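Local coordinates for protein transcriptional regulator, PadR family (PDB 4ESB) that probably binds operator DNA as a dimer through a winged helix-turn-helix domain and so regulates transcription, as PadR-family regulators do, at residues M5-L10 with F37-E42; E59-A64 with Y73-D78. All coordinates share one frame; numbering follows the deposited sequence.

Contact 1 and contact 2 lie on opposite sides of the chain's centre, their own centres 21 Å apart and their nearest atoms about 8 Å apart, so neither touches the other. They also follow in series along the sequence. Contact 1 joins the segment leading into helix 10-20 to the turn before helix 42-54, and its residues reach the second subunit; contact 2 belongs to the hairpin 58-64/70-76, and no other chain of the assembly touches its two segments. Helix 10-20 touches both: Leu10 at its start serves contact 1, while Ile18 packs on Tyr74 of contact 2. The Tyr73 hydroxyl bonds to Ser65 OG and to a glycerol, probably from the crystallisation liquor.

Contact 1. Residues M5-L10 with F37-E42; sequences MLKGVL and FTFVSE
Leu6 and Leu10 pack against Phe37, and with Leu10 and Phe37 both buried this is the enclosed part of the contact. The Leu6 branch CD2 lies 3.6 Å from CE2 of Phe37, while CD1 of Leu10 comes to 3.7 Å from CD2 of the same ring. Both methyls approach obliquely, and Val9 CG2 stands at the ring edge, more loosely, 4.4 Å from Phe37 CE2. With CG anti to the backbone N (chi1 180°), Leu10 carries its CD1 past Phe37 to within 4.2 Å of Val40 CG1.

Residues 37-40 form a type I beta turn, with Val40 N bonded to Phe37 O, which sends Phe37 and Phe39 toward segment 5-10. The turn leads to Ser41, the N-cap of helix 42-54, and belongs to the winged helix-turn-helix fold; Val9 also meets Phe87 and Trp91 of helix 78-101. Thr97 of the second subunit packs on Phe37, so this buried side adjoins the dimer interface.

Toward solvent burial falls off, though distances stay short. Phe39 is partly exposed, and Val40 CG1 covers one ring face over its centre. Leu6 divides its methyls between the rings: CD1 lies 3.8 Å from Phe39 CD2, and its CB 3.7 Å from Phe39 CE2. Exposed Lys7, bent at chi2 and chi4, passes the ring obliquely, CG beside CZ and CE 3.9 Å from Phe39 CE1.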
loop_
_atom_site.group_PDB
_atom_site.type_symbol
_atom_site.label_atom_id
_atom_site.label_comp_id
_atom_site.label_asym_id
_atom_site.label_seq_id
_atom_site.Cartn_x
_atom_site.Cartn_y
_atom_site.Cartn_z
ATOM N N MET A 5 -0.654 -0.192 7.086
ATOM C CA MET A 5 -0.739 -0.166 5.632
ATOM C C MET A 5 -2.184 -0.322 5.170
ATOM O O MET A 5 -2.576 0.211 4.130
ATOM C CB MET A 5 0.128 -1.285 5.058
ATOM C CG MET A 5 0.256 -1.291 3.545
ATOM S SD MET A 5 1.257 -2.683 2.979
ATOM C CE MET A 5 2.682 -2.535 4.047
ATOM N N LEU A 6 -2.975 -1.053 5.952
ATOM C CA LEU A 6 -4.404 -1.185 5.697
ATOM C C LEU A 6 -5.064 0.183 5.527
ATOM O O LEU A 6 -6.092 0.305 4.862
ATOM C CB LEU A 6 -5.079 -1.940 6.845
ATOM C CG LEU A 6 -5.186 -3.463 6.727
ATOM C CD1 LEU A 6 -5.590 -4.063 8.066
ATOM C CD2 LEU A 6 -6.186 -3.858 5.651
ATOM N N LYS A 7 -4.465 1.208 6.127
ATOM C CA LYS A 7 -5.010 2.563 6.068
ATOM C C LYS A 7 -4.677 3.259 4.754
ATOM O O LYS A 7 -5.401 4.156 4.321
ATOM C CB LYS A 7 -4.488 3.390 7.243
ATOM C CG LYS A 7 -5.127 3.015 8.567
ATOM C CD LYS A 7 -4.147 3.088 9.720
ATOM C CE LYS A 7 -4.553 2.131 10.830
ATOM N NZ LYS A 7 -4.248 2.657 12.182
ATOM N N GLY A 8 -3.583 2.848 4.123
ATOM C CA GLY A 8 -3.192 3.407 2.843
ATOM C C GLY A 8 -4.256 3.171 1.787
ATOM O O GLY A 8 -4.588 4.065 1.006
ATOM N N VAL A 9 -4.807 1.961 1.782
ATOM C CA VAL A 9 -5.735 1.531 0.742
ATOM C C VAL A 9 -7.198 1.583 1.181
ATOM O O VAL A 9 -8.088 1.184 0.431
ATOM C CB VAL A 9 -5.432 0.083 0.317
ATOM C CG1 VAL A 9 -3.993 -0.042 -0.162
ATOM C CG2 VAL A 9 -5.700 -0.873 1.473
ATOM N N LEU A 10 -7.448 2.077 2.388
ATOM C CA LEU A 10 -8.790 2.042 2.961
ATOM C C LEU A 10 -9.729 3.033 2.275
ATOM O O LEU A 10 -10.898 2.727 2.037
ATOM C CB LEU A 10 -8.729 2.317 4.465
ATOM C CG LEU A 10 -10.050 2.326 5.237
ATOM C CD1 LEU A 10 -10.742 0.971 5.181
ATOM C CD2 LEU A 10 -9.792 2.733 6.676
ATOM N N PHE A 37 -11.148 -6.062 6.749
ATOM C CA PHE A 37 -10.647 -4.913 7.500
ATOM C C PHE A 37 -11.149 -5.015 8.936
ATOM O O PHE A 37 -12.025 -4.259 9.355
ATOM C CB PHE A 37 -11.115 -3.596 6.881
ATOM C CG PHE A 37 -10.547 -3.325 5.516
ATOM C CD1 PHE A 37 -11.103 -3.909 4.387
ATOM C CD2 PHE A 37 -9.466 -2.474 5.360
ATOM C CE1 PHE A 37 -10.584 -3.654 3.130
ATOM C CE2 PHE A 37 -8.943 -2.214 4.105
ATOM C CZ PHE A 37 -9.502 -2.805 2.989
ATOM N N THR A 38 -10.583 -5.951 9.688
ATOM C CA THR A 38 -11.121 -6.318 10.996
ATOM C C THR A 38 -11.001 -5.219 12.051
ATOM O O THR A 38 -11.714 -5.239 13.052
ATOM C CB THR A 38 -10.440 -7.593 11.534
ATOM O OG1 THR A 38 -9.022 -7.400 11.585
ATOM C CG2 THR A 38 -10.756 -8.785 10.638
ATOM N N PHE A 39 -10.107 -4.263 11.833
ATOM C CA PHE A 39 -9.857 -3.228 12.832
ATOM C C PHE A 39 -10.801 -2.033 12.711
ATOM O O PHE A 39 -10.888 -1.224 13.635
ATOM C CB PHE A 39 -8.415 -2.729 12.737
ATOM C CG PHE A 39 -8.203 -1.704 11.663
ATOM C CD1 PHE A 39 -8.336 -0.352 11.942
ATOM C CD2 PHE A 39 -7.875 -2.090 10.373
ATOM C CE1 PHE A 39 -8.144 0.596 10.954
ATOM C CE2 PHE A 39 -7.682 -1.148 9.382
ATOM C CZ PHE A 39 -7.816 0.197 9.671
ATOM N N VAL A 40 -11.501 -1.906 11.586
ATOM C CA VAL A 40 -12.321 -0.717 11.365
ATOM C C VAL A 40 -13.607 -0.742 12.186
ATOM O O VAL A 40 -14.185 -1.798 12.444
ATOM C CB VAL A 40 -12.685 -0.499 9.872
ATOM C CG1 VAL A 40 -11.442 -0.567 9.002
ATOM C CG2 VAL A 40 -13.737 -1.496 9.406
ATOM N N SER A 41 -14.033 0.444 12.600
ATOM C CA SER A 41 -15.311 0.638 13.263
ATOM C C SER A 41 -15.854 1.979 12.784
ATOM O O SER A 41 -15.114 2.771 12.199
ATOM C CB SER A 41 -15.131 0.657 14.778
ATOM O OG SER A 41 -14.403 1.807 15.172
ATOM N N GLU A 42 -17.132 2.243 13.027
ATOM C CA GLU A 42 -17.714 3.515 12.622
ATOM C C GLU A 42 -16.922 4.647 13.255
ATOM O O GLU A 42 -16.701 5.687 12.633
ATOM C CB GLU A 42 -19.178 3.618 13.050
ATOM C CG GLU A 42 -20.153 2.879 12.151
ATOM C CD GLU A 42 -21.601 3.122 12.545
ATOM O OE1 GLU A 42 -22.169 2.291 13.287
ATOM O OE2 GLU A 42 -22.167 4.144 12.108
#

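Contact 2. Residues E59-A64 with Y73-D78; sequences EGTLKA and YYHITD
Glu59 and Thr61 pair with His75 and Tyr73 in an antiparallel beta hairpin, strands 58-64 and 70-76, which forms the wing of the winged helix-turn-helix domain. The axes of segments 59-64 and 73-76 approach to 4.5 Å at 139°, well short of strictly antiparallel.

Four backbone hydrogen bonds fix the register. Glu59 and His75 form one hydrogen-bonded pair, Glu59 N to His75 O and His75 N to Glu59 O both spanning 2.8 Å; the second is nearly straight, with 172° at the hydrogen. Thr61 and Tyr73 form the other, in which Thr61 N to Tyr73 O measures 2.9 Å and the return bond, Tyr73 N to Thr61 O, is longer and more bent. Between them lies the non-hydrogen-bonded pair Gly60 and Tyr74, whose CA atoms are 4.1 Å apart. This closeness brings Gly60 CA to 3.2 Å from Tyr73 O in a CA-H...O contact.

Nonpolar contacts occupy both faces of the sheet. Tyr74 CD1 meets Gly60 CA obliquely, and Ile18 of helix 10-20 touches the same tyrosine. On the face carrying Glu59, Thr61, Tyr73 and His75, Lys63 CB meets Tyr73 CD2, and Thr61 CG2 reaches the imidazole edge. Tyr24 turns its ring nearly perpendicular to that of Tyr73.

Around His75 a water makes the polar link between side chains. A chi1 of 65° swings the imidazole back over the neighbouring strand, with Glu59 O over one face. The extended Glu59 runs alongside, its carboxylate inclined to the ring and OE1 3.2 Å from His75 CE1. The water donates to Glu59 OE2 at 3.0 Å and makes a weak 3.3 Å bond with His75 NE2.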
loop_
_atom_site.group_PDB
_atom_site.type_symbol
_atom_site.label_atom_id
_atom_site.label_comp_id
_atom_site.label_asym_id
_atom_site.label_seq_id
_atom_site.Cartn_x
_atom_site.Cartn_y
_atom_site.Cartn_z
ATOM N N GLU A 59 -20.901 11.692 -0.949
ATOM C CA GLU A 59 -21.940 12.609 -0.505
ATOM C C GLU A 59 -23.069 11.835 0.156
ATOM O O GLU A 59 -23.563 10.853 -0.393
ATOM C CB GLU A 59 -22.479 13.403 -1.693
ATOM C CG GLU A 59 -23.583 14.377 -1.340
ATOM C CD GLU A 59 -24.285 14.935 -2.570
ATOM O OE1 GLU A 59 -23.772 14.730 -3.689
ATOM O OE2 GLU A 59 -25.351 15.568 -2.421
ATOM N N GLY A 60 -23.475 12.283 1.338
ATOM C CA GLY A 60 -24.561 11.647 2.055
ATOM C C GLY A 60 -25.877 12.353 1.813
ATOM O O GLY A 60 -25.932 13.580 1.776
ATOM N N THR A 61 -26.936 11.573 1.635
ATOM C CA THR A 61 -28.274 12.128 1.489
ATOM C C THR A 61 -29.247 11.325 2.347
ATOM O O THR A 61 -29.144 10.103 2.438
ATOM C CB THR A 61 -28.746 12.095 0.021
ATOM O OG1 THR A 61 -29.272 10.801 -0.290
ATOM C CG2 THR A 61 -27.597 12.423 -0.927
ATOM N N LEU A 62 -30.189 12.017 2.978
ATOM C CA LEU A 62 -31.181 11.357 3.819
ATOM C C LEU A 62 -32.249 10.672 2.972
ATOM O O LEU A 62 -33.149 11.323 2.448
ATOM C CB LEU A 62 -31.847 12.364 4.763
ATOM C CG LEU A 62 -31.242 12.553 6.158
ATOM C CD1 LEU A 62 -31.245 11.245 6.944
ATOM C CD2 LEU A 62 -29.836 13.131 6.082
ATOM N N LYS A 63 -32.143 9.352 2.843
ATOM C CA LYS A 63 -33.146 8.572 2.126
ATOM C C LYS A 63 -33.907 7.671 3.085
ATOM O O LYS A 63 -33.425 7.353 4.169
ATOM C CB LYS A 63 -32.498 7.720 1.032
ATOM C CG LYS A 63 -31.890 8.532 -0.090
ATOM C CD LYS A 63 -31.348 7.658 -1.205
ATOM C CE LYS A 63 -32.447 6.871 -1.895
ATOM N NZ LYS A 63 -32.018 6.394 -3.239
ATOM N N ALA A 64 -35.103 7.263 2.676
ATOM C CA ALA A 64 -35.878 6.307 3.446
ATOM C C ALA A 64 -35.365 4.908 3.149
ATOM O O ALA A 64 -35.027 4.585 2.010
ATOM C CB ALA A 64 -37.352 6.413 3.111
ATOM N N TYR A 73 -27.498 7.787 3.744
ATOM C CA TYR A 73 -26.809 6.926 2.789
ATOM C C TYR A 73 -25.762 7.722 2.020
ATOM O O TYR A 73 -26.003 8.864 1.634
ATOM C CB TYR A 73 -27.804 6.319 1.799
ATOM C CG TYR A 73 -28.701 5.247 2.380
ATOM C CD1 TYR A 73 -28.309 3.915 2.387
ATOM C CD2 TYR A 73 -29.944 5.567 2.910
ATOM C CE1 TYR A 73 -29.129 2.930 2.911
ATOM C CE2 TYR A 73 -30.771 4.591 3.434
ATOM C CZ TYR A 73 -30.358 3.274 3.433
ATOM O OH TYR A 73 -31.176 2.299 3.955
ATOM N N TYR A 74 -24.606 7.110 1.788
ATOM C CA TYR A 74 -23.532 7.762 1.047
ATOM C C TYR A 74 -23.476 7.262 -0.392
ATOM O O TYR A 74 -23.601 6.063 -0.646
ATOM C CB TYR A 74 -22.178 7.505 1.712
ATOM C CG TYR A 74 -22.033 8.084 3.100
ATOM C CD1 TYR A 74 -21.710 9.422 3.285
ATOM C CD2 TYR A 74 -22.202 7.288 4.225
ATOM C CE1 TYR A 74 -21.571 9.953 4.551
ATOM C CE2 TYR A 74 -22.064 7.811 5.497
ATOM C CZ TYR A 74 -21.748 9.143 5.654
ATOM O OH TYR A 74 -21.610 9.669 6.917
ATOM N N HIS A 75 -23.295 8.186 -1.329
ATOM C CA HIS A 75 -23.026 7.820 -2.715
ATOM C C HIS A 75 -21.784 8.547 -3.215
ATOM O O HIS A 75 -21.368 9.552 -2.643
ATOM C CB HIS A 75 -24.227 8.126 -3.615
ATOM C CG HIS A 75 -24.541 9.585 -3.737
ATOM N ND1 HIS A 75 -23.735 10.465 -4.423
ATOM C CD2 HIS A 75 -25.581 10.313 -3.266
ATOM C CE1 HIS A 75 -24.263 11.677 -4.366
ATOM N NE2 HIS A 75 -25.382 11.610 -3.671
ATOM N N ILE A 76 -21.206 8.027 -4.290
ATOM C CA ILE A 76 -19.946 8.528 -4.827
ATOM C C ILE A 76 -20.205 9.653 -5.823
ATOM O O ILE A 76 -21.190 9.621 -6.563
ATOM C CB ILE A 76 -19.166 7.388 -5.521
ATOM C CG1 ILE A 76 -17.693 7.759 -5.702
ATOM C CG2 ILE A 76 -19.811 7.029 -6.859
ATOM C CD1 ILE A 76 -16.822 6.576 -6.093
ATOM N N THR A 77 -19.330 10.654 -5.827
ATOM C CA THR A 77 -19.431 11.754 -6.783
ATOM C C THR A 77 -18.628 11.425 -8.034
ATOM O O THR A 77 -17.888 10.440 -8.064
ATOM C CB THR A 77 -18.896 13.079 -6.202
ATOM O OG1 THR A 77 -17.481 12.984 -5.991
ATOM C CG2 THR A 77 -19.591 13.418 -4.889
ATOM N N ASP A 78 -18.775 12.245 -9.069
ATOM C CA ASP A 78 -17.993 12.070 -10.288
ATOM C C ASP A 78 -16.506 12.174 -9.970
ATOM O O ASP A 78 -15.699 11.372 -10.439
ATOM C CB ASP A 78 -18.379 13.113 -11.333
ATOM C CG ASP A 78 -17.426 13.133 -12.513
ATOM O OD1 ASP A 78 -17.467 12.190 -13.332
ATOM O OD2 ASP A 78 -16.633 14.093 -12.620
HETATM O O HOH W 1 -27.366 14.200 -4.187
#